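Local structure of Lmo0488 protein (5TED) at residues V81-A84 and E85-L89; Y11-G14 and A15-P19; H187-P191 and A192-F196. The protein activates transcription of protocatechuate biosynthesis genes in response to shikimate, as a LysR-type regulator of which this chain is the effector-binding domain. All blocks are in the same frame, centred on the assembly; numbering follows the deposited sequence.

From the N terminus, contact 2 comes first: residues 11-19 join strand 4-10 to helix 17-26 beside the bound shikimate. Contact 1 follows, where residues 81-89 turn out of the end of strand 69-84, the long, interrupted strand whose partners include both 177-184 and 165-170. Contact 3, residues 187-196, leads from strand 177-184 into helix 191-208. Each closes its own local turn, and the three follow one another along the chain, neither nested nor crossed. Contacts 1 and 3 lie on opposite sides of the chain's centre, their centres about 45 Å apart. Contact 2 lies nearer the middle, its centre about 26 Å from that of contact 1 and 21 Å from that of contact 3.

Contact 1. Residues V81-A84 and E85-L89; sequences VVVA and ENHPL
Val83 and His87 meet with their side chains crossing at about a right angle, CB of Val83 lying 3.8 Å from CB of His87 and approaching the imidazole obliquely. His87 CG stands anti to its own backbone N (chi1 -168°), which carries the ring alongside the strand end. Val83 CG1 then lies over the rim of one ring face, 4.3 Å above its plane, while Pro88 CD is offset over the rim of the opposite face. The same Val83 CG1 reaches Leu89 CD1 at 4.2 Å. The backbone reversal behind this packing is a type I beta turn from Ala84 to His87, where strand 69-84 leaves the sheet of this substrate-binding-protein-like domain. Its closing bond, His87 N to Ala84 O at 3.0 Å, is fairly straight, but the donor stands well above the carbonyl plane (60°). Rotation of the imidazole is fixed by Leu89 N, which donates to His87 ND1 at 2.9 Å, near the ring plane and almost linearly (173°). ND1 thus acts as acceptor, a role that would favour the tautomer with its proton on NE2. Tyr103 adds an edge-to-face contact to the same imidazole, and Ile151 touches both Val83 and His87.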
# COMPACT_ATOMS: atom_id res chain seq x y z
N VAL A 81 11.13 -12.72 -10.38
CA VAL A 81 10.65 -13.72 -9.43
C VAL A 81 11.35 -13.49 -8.10
O VAL A 81 12.58 -13.30 -8.06
CB VAL A 81 10.87 -15.15 -9.97
CG1 VAL A 81 10.63 -16.17 -8.87
CG2 VAL A 81 9.93 -15.43 -11.15
N VAL A 82 10.57 -13.49 -7.01
CA VAL A 82 11.06 -13.18 -5.67
C VAL A 82 10.81 -14.40 -4.78
O VAL A 82 9.71 -14.95 -4.76
CB VAL A 82 10.38 -11.92 -5.09
CG1 VAL A 82 11.04 -11.52 -3.81
CG2 VAL A 82 10.43 -10.79 -6.12
N VAL A 83 11.85 -14.82 -4.06
CA VAL A 83 11.79 -16.03 -3.26
C VAL A 83 12.45 -15.73 -1.93
O VAL A 83 13.27 -14.82 -1.82
CB VAL A 83 12.48 -17.23 -3.97
CG1 VAL A 83 11.88 -17.44 -5.36
CG2 VAL A 83 13.99 -17.01 -4.07
N ALA A 84 12.07 -16.49 -0.90
CA ALA A 84 12.73 -16.32 0.39
C ALA A 84 14.23 -16.57 0.23
O ALA A 84 14.67 -17.31 -0.66
CB ALA A 84 12.13 -17.25 1.44
N GLU A 85 15.02 -15.96 1.10
CA GLU A 85 16.46 -15.98 0.92
C GLU A 85 17.07 -17.37 1.06
O GLU A 85 18.19 -17.59 0.60
CB GLU A 85 17.10 -14.96 1.87
CG GLU A 85 17.03 -15.31 3.35
CD GLU A 85 17.63 -14.21 4.23
OE1 GLU A 85 17.47 -14.30 5.46
OE2 GLU A 85 18.24 -13.26 3.69
N ASN A 86 16.34 -18.33 1.63
CA ASN A 86 16.84 -19.70 1.73
C ASN A 86 16.03 -20.67 0.87
O ASN A 86 16.12 -21.89 1.05
CB ASN A 86 16.86 -20.16 3.18
CG ASN A 86 17.85 -19.37 4.02
OD1 ASN A 86 18.95 -19.06 3.55
ND2 ASN A 86 17.45 -19.02 5.24
N HIS A 87 15.25 -20.14 -0.06
CA HIS A 87 14.46 -20.96 -0.96
C HIS A 87 15.38 -21.73 -1.91
O HIS A 87 16.46 -21.25 -2.26
CB HIS A 87 13.48 -20.08 -1.74
CG HIS A 87 12.44 -20.84 -2.50
ND1 HIS A 87 12.66 -21.37 -3.75
CD2 HIS A 87 11.15 -21.12 -2.19
CE1 HIS A 87 11.56 -21.97 -4.17
NE2 HIS A 87 10.62 -21.83 -3.24
N PRO A 88 14.98 -22.93 -2.34
CA PRO A 88 15.81 -23.65 -3.31
C PRO A 88 16.14 -22.84 -4.55
O PRO A 88 17.22 -23.02 -5.11
CB PRO A 88 14.96 -24.88 -3.65
CG PRO A 88 14.14 -25.11 -2.42
CD PRO A 88 13.83 -23.72 -1.88
N LEU A 89 15.25 -21.95 -5.00
CA LEU A 89 15.57 -21.19 -6.20
C LEU A 89 16.57 -20.07 -5.93
O LEU A 89 17.14 -19.52 -6.88
CB LEU A 89 14.30 -20.61 -6.80
CG LEU A 89 13.31 -21.59 -7.41
CD1 LEU A 89 12.07 -20.85 -7.82
CD2 LEU A 89 13.91 -22.28 -8.62

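Contact 2. Residues Y11-G14 and A15-P19; sequences YTMG and AHTVP. With SKM ((3R,4S,5R)-3,4,5-trihydroxycyclohex-1-ene-1-carboxylic acid), chain D.
Met13 and Val18 are joined where the loop after strand 4-10 enters helix 17-26, with His16 at the N-cap, on the shikimate pocket of this LysR effector-binding domain. Of the direct hydrogen bonds, Val18 N to Met13 O (2.9 Å) is nearly straight at 170°; it lies in the carbonyl plane and spans five residues, the spacing of a pi turn. Just before it, Gly14 N donates to Tyr11 O at 3.1 Å, closing a turn of three-residue spacing; residues 11-14 have helical backbone angles but not the regular helical bonds.

Two waters bridge further backbone atoms of the two segments. One donates to Thr12 O at 2.7 Å and accepts from Thr17 N at 2.8 Å, giving the first helical N-H a partner; another donates to Tyr11 O and accepts weakly from Ala15 N.

Apolar packing rests on Met13. Its CG is anti to the carbonyl carbon (chi1 -62°), and further bends at chi2 and chi3 lay the chain alongside Thr17, pointing the same way, with SD 3.8 Å from Thr17 CG2. Met13 CB also meets Val18 CG2.

Polar ends turn elsewhere: Thr12 OG1 bonds Gln77, and Tyr11 OH bonds Glu136. Toward the ligand the contacts are looser: Thr12 CG2 lies 3.9 Å from shikimate O11, and shikimate O12 sits at the edge of the Tyr11 ring, in its plane, 3.6 Å from CD2.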
# COMPACT_ATOMS: atom_id res chain seq x y z
N TYR A 11 -0.33 1.27 -6.95
CA TYR A 11 0.47 1.42 -5.74
C TYR A 11 1.95 1.66 -6.03
O TYR A 11 2.60 2.46 -5.34
CB TYR A 11 0.33 0.18 -4.89
CG TYR A 11 -1.07 -0.08 -4.39
CD1 TYR A 11 -1.62 0.69 -3.38
CD2 TYR A 11 -1.82 -1.12 -4.92
CE1 TYR A 11 -2.90 0.43 -2.90
CE2 TYR A 11 -3.11 -1.39 -4.45
CZ TYR A 11 -3.64 -0.60 -3.44
OH TYR A 11 -4.89 -0.86 -2.94
N THR A 12 2.53 0.90 -6.95
CA THR A 12 3.98 1.02 -7.04
C THR A 12 4.42 2.41 -7.50
O THR A 12 5.60 2.73 -7.40
CB THR A 12 4.61 -0.05 -7.95
OG1 THR A 12 4.10 0.08 -9.28
CG2 THR A 12 4.37 -1.47 -7.41
N MET A 13 3.50 3.23 -8.01
CA MET A 13 3.92 4.55 -8.46
C MET A 13 4.12 5.55 -7.33
O MET A 13 4.67 6.63 -7.57
CB MET A 13 2.91 5.10 -9.48
CG MET A 13 2.79 4.25 -10.75
SD MET A 13 4.21 4.34 -11.88
CE MET A 13 5.24 3.00 -11.28
N GLY A 14 3.71 5.22 -6.10
CA GLY A 14 3.80 6.19 -5.01
C GLY A 14 5.21 6.42 -4.51
O GLY A 14 5.58 7.54 -4.15
N ALA A 15 6.03 5.37 -4.50
CA ALA A 15 7.34 5.47 -3.86
C ALA A 15 8.23 6.50 -4.54
O ALA A 15 8.90 7.29 -3.86
CB ALA A 15 8.02 4.10 -3.85
N HIS A 16 8.27 6.50 -5.87
CA HIS A 16 9.24 7.32 -6.60
C HIS A 16 8.70 8.03 -7.84
O HIS A 16 9.08 9.17 -8.10
CB HIS A 16 10.42 6.47 -7.05
CG HIS A 16 11.09 5.73 -5.92
ND1 HIS A 16 11.92 6.35 -5.01
CD2 HIS A 16 11.00 4.44 -5.54
CE1 HIS A 16 12.32 5.46 -4.12
NE2 HIS A 16 11.78 4.29 -4.42
N THR A 17 7.87 7.34 -8.64
CA THR A 17 7.51 7.90 -9.95
C THR A 17 6.62 9.13 -9.81
O THR A 17 6.91 10.18 -10.39
CB THR A 17 6.85 6.83 -10.82
OG1 THR A 17 7.83 5.83 -11.13
CG2 THR A 17 6.34 7.45 -12.13
N VAL A 18 5.51 9.02 -9.06
CA VAL A 18 4.65 10.19 -8.86
C VAL A 18 5.40 11.32 -8.16
O VAL A 18 5.34 12.46 -8.64
CB VAL A 18 3.36 9.78 -8.14
CG1 VAL A 18 2.67 10.99 -7.56
CG2 VAL A 18 2.44 9.09 -9.12
N PRO A 19 6.14 11.08 -7.07
CA PRO A 19 6.95 12.16 -6.47
C PRO A 19 7.88 12.84 -7.46
O PRO A 19 7.98 14.08 -7.46
CB PRO A 19 7.76 11.41 -5.39
CG PRO A 19 6.87 10.24 -5.00
CD PRO A 19 6.23 9.82 -6.30
O12 SKM D . 0.50 -2.67 -7.26
C8 SKM D . 0.06 -3.99 -7.58
C6 SKM D . -1.31 -4.05 -7.65
O7 SKM D . -1.75 -5.37 -7.98
C5 SKM D . -1.97 -3.07 -8.80
C4 SKM D . -1.33 -3.22 -10.12
C1 SKM D . -2.02 -2.74 -11.41
O2 SKM D . -3.27 -2.55 -11.40
O3 SKM D . -1.34 -2.56 -12.46
C10 SKM D . 0.14 -3.85 -10.20
C9 SKM D . 0.74 -4.46 -9.05
O11 SKM D . 2.07 -4.11 -9.03
O HOH W 1 4.90 2.73 -3.92
O HOH W 2 7.40 4.71 -7.85

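Contact 3. Residues H187-P191 and A192-F196; sequences HYISP and ASKAF
The flat carbonyl groups of Ser190 and Pro191 meet the backbone N-H groups of Lys194 and Ala195 across this turn. Lys194 N approaches the Ser190 carbonyl nearly along the C=O axis, 2.8 Å from Ser190 O, and Ala195 N reaches Pro191 O at 2.9 Å. Both bonds have the four-residue spacing of an alpha helix, and Phe196 N continues the series to Ala192 O. The aromatic rings take their contacts elsewhere: the Phe196 ring leads away from the turn, while the His187 imidazole stays within its own segment, ND1 donating to the carbonyl of the next residue, Tyr188 O, at 2.8 Å through a bent bond (135°).

Ser190 is the N-cap of helix 191-208. Its OG lies between the backbone N and the carbonyl carbon (chi1 79°), and from there it accepts a hydrogen bond from Ser193 N at 3.0 Å, the capping bond of the first turn. Ser193 answers indirectly: a water accepts from Ser190 N at 2.8 Å and makes a weak, longer bond to Ser193 OG, and so stands where the reciprocal bond of a capping box would be.

Beside the cap, Ile189 reaches across the first turn. Its CG1, anti to the backbone N, packs on Ser193 at 3.5 Å from CB. The other branch, CG2, touches Lys194 CB at 3.8 Å, the two side chains crossing at about a right angle. The far end of Lys194 leads away and forms a salt bridge with Asp198.

Beyond the turn, the helix lies against the mixed sheet: Ala192 and Ser193 rest on Ile5 of strand 4-10, Ile189 on Leu57 of strand 57-60, and Phe196 on Ile5, Leu7 and Leu57, edge-to-face with Phe25 of helix 17-26 and Phe36 of strand 35-41.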
# COMPACT_ATOMS: atom_id res chain seq x y z
N HIS A 187 -12.84 14.30 -23.73
CA HIS A 187 -13.51 14.90 -22.59
C HIS A 187 -12.81 16.20 -22.23
O HIS A 187 -11.59 16.32 -22.40
CB HIS A 187 -13.49 13.95 -21.39
CG HIS A 187 -14.40 14.36 -20.28
ND1 HIS A 187 -13.99 15.14 -19.22
CD2 HIS A 187 -15.71 14.09 -20.06
CE1 HIS A 187 -15.00 15.35 -18.41
NE2 HIS A 187 -16.06 14.71 -18.89
N TYR A 188 -13.57 17.17 -21.75
CA TYR A 188 -12.96 18.40 -21.27
C TYR A 188 -11.91 18.07 -20.22
O TYR A 188 -12.15 17.27 -19.31
CB TYR A 188 -14.00 19.36 -20.68
CG TYR A 188 -13.35 20.56 -20.02
CD1 TYR A 188 -12.87 21.63 -20.78
CD2 TYR A 188 -13.17 20.61 -18.65
CE1 TYR A 188 -12.26 22.71 -20.19
CE2 TYR A 188 -12.55 21.69 -18.05
CZ TYR A 188 -12.11 22.74 -18.82
OH TYR A 188 -11.49 23.80 -18.22
N ILE A 189 -10.74 18.69 -20.34
CA ILE A 189 -9.66 18.54 -19.37
C ILE A 189 -9.24 19.95 -18.95
O ILE A 189 -9.14 20.85 -19.79
CB ILE A 189 -8.47 17.74 -19.97
CG1 ILE A 189 -7.45 17.37 -18.91
CG2 ILE A 189 -7.79 18.52 -21.08
CD1 ILE A 189 -6.31 16.45 -19.43
N SER A 190 -9.06 20.15 -17.64
CA SER A 190 -8.77 21.48 -17.13
C SER A 190 -7.38 21.95 -17.57
O SER A 190 -6.53 21.14 -17.93
CB SER A 190 -8.84 21.50 -15.61
OG SER A 190 -7.66 20.96 -15.03
N PRO A 191 -7.13 23.26 -17.55
CA PRO A 191 -5.80 23.74 -17.93
C PRO A 191 -4.69 23.12 -17.10
O PRO A 191 -3.64 22.76 -17.65
CB PRO A 191 -5.91 25.26 -17.74
CG PRO A 191 -7.37 25.55 -17.96
CD PRO A 191 -8.08 24.38 -17.34
N ALA A 192 -4.89 22.99 -15.78
CA ALA A 192 -3.88 22.37 -14.93
C ALA A 192 -3.68 20.90 -15.28
O ALA A 192 -2.54 20.43 -15.40
CB ALA A 192 -4.26 22.52 -13.46
N SER A 193 -4.79 20.15 -15.45
CA SER A 193 -4.67 18.72 -15.75
C SER A 193 -4.01 18.50 -17.09
O SER A 193 -3.20 17.59 -17.25
CB SER A 193 -6.04 18.03 -15.74
OG SER A 193 -6.62 18.06 -14.46
N LYS A 194 -4.38 19.32 -18.09
CA LYS A 194 -3.73 19.23 -19.39
C LYS A 194 -2.24 19.54 -19.28
O LYS A 194 -1.41 18.83 -19.86
CB LYS A 194 -4.43 20.17 -20.36
CG LYS A 194 -3.70 20.39 -21.68
CD LYS A 194 -3.68 19.13 -22.54
CE LYS A 194 -3.07 19.41 -23.91
NZ LYS A 194 -2.77 18.15 -24.64
N ALA A 195 -1.88 20.58 -18.53
CA ALA A 195 -0.47 20.89 -18.38
C ALA A 195 0.27 19.72 -17.75
O ALA A 195 1.36 19.36 -18.20
CB ALA A 195 -0.29 22.16 -17.54
N PHE A 196 -0.34 19.09 -16.74
CA PHE A 196 0.33 17.96 -16.12
C PHE A 196 0.40 16.74 -17.04
O PHE A 196 1.42 16.04 -17.07
CB PHE A 196 -0.36 17.57 -14.81
CG PHE A 196 0.34 16.47 -14.09
CD1 PHE A 196 1.52 16.72 -13.40
CD2 PHE A 196 -0.15 15.17 -14.13
CE1 PHE A 196 2.19 15.71 -12.73
CE2 PHE A 196 0.51 14.14 -13.46
CZ PHE A 196 1.69 14.41 -12.77
O HOH W 3 -9.74 18.19 -15.80